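Local coordinates for protein tripartite terminase subunit 3 (PDB 3N4P) that probably serves as the nuclease-bearing large subunit of the cytomegalovirus terminase motor, which moves viral genomic DNA into empty capsids, at residues I222-R234 / R252-A264. Numbering follows the deposited sequence. Where two conformers were deposited one is given.
Sequences IEYLLEQIQNLHR and RISDDLIIAVIMA
Gln228 carries the polar part of the contact, reaching from helix 222-229 to the backbone of Leu257 and Ile258 in the first turn of helix 256-264. Its CG lies anti to its own carbonyl carbon and the chain runs on extended, which brings the amide to backbone N-H groups at that helix start. OE1 accepts a fairly straight bond from Ile258 N at 3.1 Å (160° at the hydrogen). The donor is tilted 31° from the carbonyl plane. A second bond to OE1, from Leu257 N, is weak and bent. The amide is buried, and the Ile258 bond is the main hold on its oxygen. NE2 stands 3.3 Å from Ser254 OG, but the angle is poor for a hydrogen bond.

The short helix axes cross nearly at a right angle (-91°) and come within 8.8 Å. This is the nuclease domain of the terminase large subunit, which has an RNase H-like fold. Helix 256-264 begins with Asp256, a predicted nuclease residue, whose side chain lies about 5 Å from that of Asp68, a magnesium ligand. Gln228 thus grips the backbone just after Asp256.

Apolar contacts fill the crossing. Ile258 CD1 presses on Ile229 CG1 at 3.3 Å, tighter than usual for carbons. Leu225 CD1 meets Leu257 CD1 at 3.7 Å, the side chains crossing about perpendicularly, and also touches Ile258 and Val261. Leu257 CD1 sits at the edge of the Tyr224 ring, in its plane; the Tyr224 hydroxyl bonds to His99. Leu97 of strand 91-100 packs on Leu257 and Val261.

In the type I turn after helix 222-229, Leu232 meets Ile262 tip to tip through their CD1 atoms. Ahead of helix 256-264, Ile253 crosses Asn231 obliquely, with Asn231 OD1 3.7 Å from Ile253 CD1.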
loop_
_atom_site.group_PDB
_atom_site.type_symbol
_atom_site.label_atom_id
_atom_site.label_comp_id
_atom_site.label_asym_id
_atom_site.label_seq_id
_atom_site.Cartn_x
_atom_site.Cartn_y
_atom_site.Cartn_z
ATOM N N ILE B 222 3.742 -5.486 10.439
ATOM C CA ILE B 222 2.709 -4.494 10.524
ATOM C C ILE B 222 1.462 -4.938 11.315
ATOM O O ILE B 222 0.856 -4.136 12.059
ATOM C CB ILE B 222 2.346 -3.953 9.124
ATOM C CG1 ILE B 222 3.575 -3.221 8.471
ATOM C CG2 ILE B 222 1.092 -3.126 9.233
ATOM C CD1 ILE B 222 4.216 -2.200 9.418
ATOM N N GLU B 223 1.060 -6.196 11.192
ATOM C CA GLU B 223 -0.064 -6.738 12.044
ATOM C C GLU B 223 0.319 -6.785 13.530
ATOM O O GLU B 223 -0.459 -6.389 14.412
ATOM C CB GLU B 223 -0.514 -8.116 11.556
ATOM C CG GLU B 223 -1.501 -8.891 12.484
ATOM C CD GLU B 223 -2.445 -9.897 11.725
ATOM O OE1 GLU B 223 -1.943 -10.842 11.031
ATOM O OE2 GLU B 223 -3.701 -9.757 11.870
ATOM N N TYR B 224 1.567 -7.158 13.805
ATOM C CA TYR B 224 2.130 -7.104 15.130
ATOM C C TYR B 224 2.162 -5.664 15.694
ATOM O O TYR B 224 1.817 -5.447 16.855
ATOM C CB TYR B 224 3.556 -7.638 15.039
ATOM C CG TYR B 224 4.246 -7.758 16.362
ATOM C CD1 TYR B 224 5.251 -6.866 16.724
ATOM C CD2 TYR B 224 3.910 -8.800 17.272
ATOM C CE1 TYR B 224 5.907 -6.981 17.953
ATOM C CE2 TYR B 224 4.555 -8.911 18.517
ATOM C CZ TYR B 224 5.558 -8.017 18.837
ATOM O OH TYR B 224 6.209 -8.152 20.043
ATOM N N LEU B 225 2.648 -4.715 14.893
ATOM C CA LEU B 225 2.715 -3.327 15.243
ATOM C C LEU B 225 1.260 -2.755 15.434
ATOM O O LEU B 225 1.011 -2.007 16.372
ATOM C CB LEU B 225 3.493 -2.515 14.177
ATOM C CG LEU B 225 3.522 -0.995 14.400
ATOM C CD1 LEU B 225 4.430 -0.675 15.554
ATOM C CD2 LEU B 225 4.022 -0.200 13.180
ATOM N N LEU B 226 0.305 -3.140 14.596
ATOM C CA LEU B 226 -1.082 -2.753 14.838
ATOM C C LEU B 226 -1.659 -3.221 16.185
ATOM O O LEU B 226 -2.472 -2.505 16.818
ATOM C CB LEU B 226 -1.965 -3.304 13.770
ATOM C CG LEU B 226 -2.612 -2.469 12.651
ATOM C CD1 LEU B 226 -2.876 -0.942 13.005
ATOM C CD2 LEU B 226 -1.965 -2.618 11.285
ATOM N N GLU B 227 -1.300 -4.429 16.629
ATOM C CA GLU B 227 -1.735 -4.890 17.949
ATOM C C GLU B 227 -1.314 -3.909 19.053
ATOM O O GLU B 227 -2.084 -3.604 19.969
ATOM C CB GLU B 227 -1.244 -6.340 18.269
ATOM C CG GLU B 227 -2.219 -7.420 17.808
ATOM C CD GLU B 227 -1.553 -8.704 17.141
ATOM O OE1 GLU B 227 -2.203 -9.329 16.248
ATOM O OE2 GLU B 227 -0.417 -9.115 17.491
ATOM N N GLN B 228 -0.092 -3.418 18.937
ATOM C CA GLN B 228 0.405 -2.384 19.854
ATOM C C GLN B 228 -0.268 -1.016 19.696
ATOM O O GLN B 228 -0.504 -0.331 20.678
ATOM C CB GLN B 228 1.918 -2.290 19.767
ATOM C CG GLN B 228 2.562 -3.610 20.219
ATOM C CD GLN B 228 4.110 -3.522 20.435
ATOM O OE1 GLN B 228 4.685 -2.430 20.610
ATOM N NE2 GLN B 228 4.773 -4.684 20.451
ATOM N N ILE B 229 -0.616 -0.647 18.473
ATOM C CA ILE B 229 -1.180 0.677 18.211
ATOM C C ILE B 229 -2.522 0.751 18.897
ATOM O O ILE B 229 -2.888 1.792 19.388
ATOM C CB ILE B 229 -1.284 0.984 16.684
ATOM C CG1 ILE B 229 0.095 1.349 16.163
ATOM C CG2 ILE B 229 -2.315 2.076 16.372
ATOM C CD1 ILE B 229 0.298 1.222 14.691
ATOM N N GLN B 230 -3.211 -0.385 18.986
ATOM C CA GLN B 230 -4.492 -0.483 19.686
ATOM C C GLN B 230 -4.330 -0.270 21.182
ATOM O O GLN B 230 -5.269 0.098 21.851
ATOM C CB GLN B 230 -5.093 -1.870 19.446
ATOM C CG GLN B 230 -6.570 -1.875 19.531
ATOM C CD GLN B 230 -7.218 -2.477 18.293
ATOM O OE1 GLN B 230 -6.860 -3.583 17.836
ATOM N NE2 GLN B 230 -8.172 -1.746 17.735
ATOM N N ASN B 231 -3.138 -0.546 21.708
ATOM C CA ASN B 231 -2.913 -0.466 23.150
ATOM C C ASN B 231 -2.469 0.910 23.623
ATOM O O ASN B 231 -2.186 1.097 24.806
ATOM C CB ASN B 231 -1.886 -1.520 23.593
ATOM C CG ASN B 231 -2.472 -2.923 23.615
ATOM O OD1 ASN B 231 -3.610 -3.116 24.067
ATOM N ND2 ASN B 231 -1.723 -3.898 23.092
ATOM N N LEU B 232 -2.422 1.857 22.694
ATOM C CA LEU B 232 -1.899 3.186 22.934
ATOM C C LEU B 232 -2.847 4.096 23.748
ATOM O O LEU B 232 -4.026 4.208 23.409
ATOM C CB LEU B 232 -1.673 3.830 21.578
ATOM C CG LEU B 232 -0.287 4.354 21.248
ATOM C CD1 LEU B 232 -0.409 5.508 20.237
ATOM C CD2 LEU B 232 0.498 4.746 22.519
ATOM N N HIS B 233 -2.330 4.724 24.807
ATOM C CA HIS B 233 -3.071 5.752 25.579
ATOM C C HIS B 233 -2.261 7.039 25.581
ATOM O O HIS B 233 -1.173 7.072 25.008
ATOM C CB HIS B 233 -3.344 5.290 27.017
ATOM C CG HIS B 233 -2.143 4.726 27.715
ATOM N ND1 HIS B 233 -1.526 5.360 28.774
ATOM C CD2 HIS B 233 -1.448 3.581 27.504
ATOM C CE1 HIS B 233 -0.508 4.629 29.187
ATOM N NE2 HIS B 233 -0.434 3.546 28.429
ATOM N N ARG B 234 -2.771 8.090 26.221
ATOM C CA ARG B 234 -2.092 9.404 26.219
ATOM C C ARG B 234 -0.956 9.749 27.201
ATOM O O ARG B 234 0.023 10.410 26.796
ATOM C CB ARG B 234 -3.118 10.515 26.192
ATOM C CG ARG B 234 -3.535 10.921 24.805
ATOM C CD ARG B 234 -4.890 11.530 24.889
ATOM N NE ARG B 234 -4.913 12.907 24.418
ATOM C CZ ARG B 234 -5.741 13.361 23.481
ATOM N NH1 ARG B 234 -6.623 12.538 22.914
ATOM N NH2 ARG B 234 -5.707 14.649 23.126
ATOM N N ARG B 252 0.321 -4.916 31.548
ATOM C CA ARG B 252 1.171 -5.884 30.865
ATOM C C ARG B 252 0.714 -6.135 29.437
ATOM O O ARG B 252 0.442 -7.260 29.018
ATOM C CB ARG B 252 1.262 -7.185 31.659
ATOM C CG ARG B 252 2.676 -7.752 31.725
ATOM C CD ARG B 252 2.772 -8.744 32.867
ATOM N NE ARG B 252 2.093 -8.252 34.073
ATOM C CZ ARG B 252 2.709 -7.816 35.175
ATOM N NH1 ARG B 252 4.040 -7.803 35.251
ATOM N NH2 ARG B 252 1.991 -7.393 36.212
ATOM N N ILE B 253 0.617 -5.040 28.704
ATOM C CA ILE B 253 0.463 -5.064 27.267
ATOM C C ILE B 253 1.709 -4.339 26.776
ATOM O O ILE B 253 1.876 -3.135 27.018
ATOM C CB ILE B 253 -0.854 -4.378 26.839
ATOM C CG1 ILE B 253 -0.978 -2.977 27.483
ATOM C CG2 ILE B 253 -2.032 -5.293 27.206
ATOM C CD1 ILE B 253 -2.420 -2.351 27.527
ATOM N N SER B 254 2.611 -5.083 26.150
ATOM C CA SER B 254 3.891 -4.542 25.732
ATOM C C SER B 254 3.672 -3.367 24.798
ATOM O O SER B 254 2.761 -3.390 23.965
ATOM C CB SER B 254 4.712 -5.613 24.999
ATOM O OG SER B 254 4.419 -5.646 23.591
ATOM N N ASP B 255 4.523 -2.353 24.933
ATOM C CA ASP B 255 4.414 -1.152 24.104
ATOM C C ASP B 255 5.758 -0.731 23.493
ATOM O O ASP B 255 5.916 0.375 22.966
ATOM C CB ASP B 255 3.741 -0.002 24.896
ATOM C CG ASP B 255 4.694 0.701 25.868
ATOM O OD1 ASP B 255 5.317 0.037 26.743
ATOM O OD2 ASP B 255 4.800 1.950 25.768
ATOM N N ASP B 256 6.712 -1.643 23.506
ATOM C CA ASP B 256 8.064 -1.276 23.152
ATOM C C ASP B 256 8.293 -0.964 21.687
ATOM O O ASP B 256 9.037 -0.074 21.385
ATOM C CB ASP B 256 9.057 -2.356 23.644
ATOM C CG ASP B 256 8.888 -2.663 25.126
ATOM O OD1 ASP B 256 9.858 -2.457 25.884
ATOM O OD2 ASP B 256 7.769 -3.078 25.542
ATOM N N LEU B 257 7.722 -1.714 20.766
ATOM C CA LEU B 257 7.958 -1.408 19.353
ATOM C C LEU B 257 7.224 -0.076 18.962
ATOM O O LEU B 257 7.731 0.727 18.178
ATOM C CB LEU B 257 7.420 -2.546 18.468
ATOM C CG LEU B 257 7.956 -2.898 17.083
ATOM C CD1 LEU B 257 6.910 -3.363 16.066
ATOM C CD2 LEU B 257 9.041 -2.008 16.443
ATOM N N ILE B 258 5.993 0.088 19.412
ATOM C CA ILE B 258 5.269 1.278 19.034
ATOM C C ILE B 258 5.958 2.594 19.483
ATOM O O ILE B 258 6.055 3.515 18.699
ATOM C CB ILE B 258 3.737 1.197 19.360
ATOM C CG1 ILE B 258 2.960 2.422 18.853
ATOM C CG2 ILE B 258 3.480 1.153 20.859
ATOM C CD1 ILE B 258 2.906 2.593 17.322
ATOM N N ILE B 259 6.428 2.675 20.720
ATOM C CA ILE B 259 7.169 3.855 21.179
ATOM C C ILE B 259 8.367 4.084 20.270
ATOM O O ILE B 259 8.700 5.241 19.943
ATOM C CB ILE B 259 7.758 3.642 22.581
ATOM C CG1 ILE B 259 6.679 3.526 23.671
ATOM C CG2 ILE B 259 8.703 4.853 23.004
ATOM C CD1 ILE B 259 7.387 3.098 25.011
ATOM N N ALA B 260 9.055 2.994 19.879
ATOM C CA ALA B 260 10.193 3.210 19.006
ATOM C C ALA B 260 9.790 3.867 17.690
ATOM O O ALA B 260 10.509 4.715 17.184
ATOM C CB ALA B 260 10.945 1.960 18.774
ATOM N N VAL B 261 8.652 3.489 17.135
ATOM C CA VAL B 261 8.191 4.137 15.926
ATOM C C VAL B 261 7.777 5.596 16.258
ATOM O O VAL B 261 8.113 6.517 15.566
ATOM C CB VAL B 261 6.965 3.336 15.371
ATOM C CG1 VAL B 261 6.181 4.113 14.259
ATOM C CG2 VAL B 261 7.437 1.934 14.946
ATOM N N ILE B 262 7.035 5.792 17.325
ATOM C CA ILE B 262 6.638 7.134 17.709
ATOM C C ILE B 262 7.879 8.080 17.796
ATOM O O ILE B 262 7.844 9.188 17.310
ATOM C CB ILE B 262 5.816 7.069 19.016
ATOM C CG1 ILE B 262 4.477 6.388 18.728
ATOM C CG2 ILE B 262 5.558 8.470 19.615
ATOM C CD1 ILE B 262 3.622 6.133 19.912
ATOM N N MET B 263 8.997 7.588 18.316
ATOM C CA MET B 263 10.144 8.427 18.571
ATOM C C MET B 263 10.990 8.610 17.322
ATOM O O MET B 263 11.439 9.709 17.042
ATOM C CB MET B 263 10.973 7.876 19.721
ATOM C CG MET B 263 10.277 7.837 21.019
ATOM S SD MET B 263 9.603 9.487 21.574
ATOM C CE MET B 263 8.595 8.790 22.879
ATOM N N ALA B 264 11.192 7.562 16.548
ATOM C CA ALA B 264 11.899 7.787 15.295
ATOM C C ALA B 264 11.149 8.841 14.471
ATOM O O ALA B 264 11.778 9.736 13.903
ATOM C CB ALA B 264 12.091 6.483 14.509
#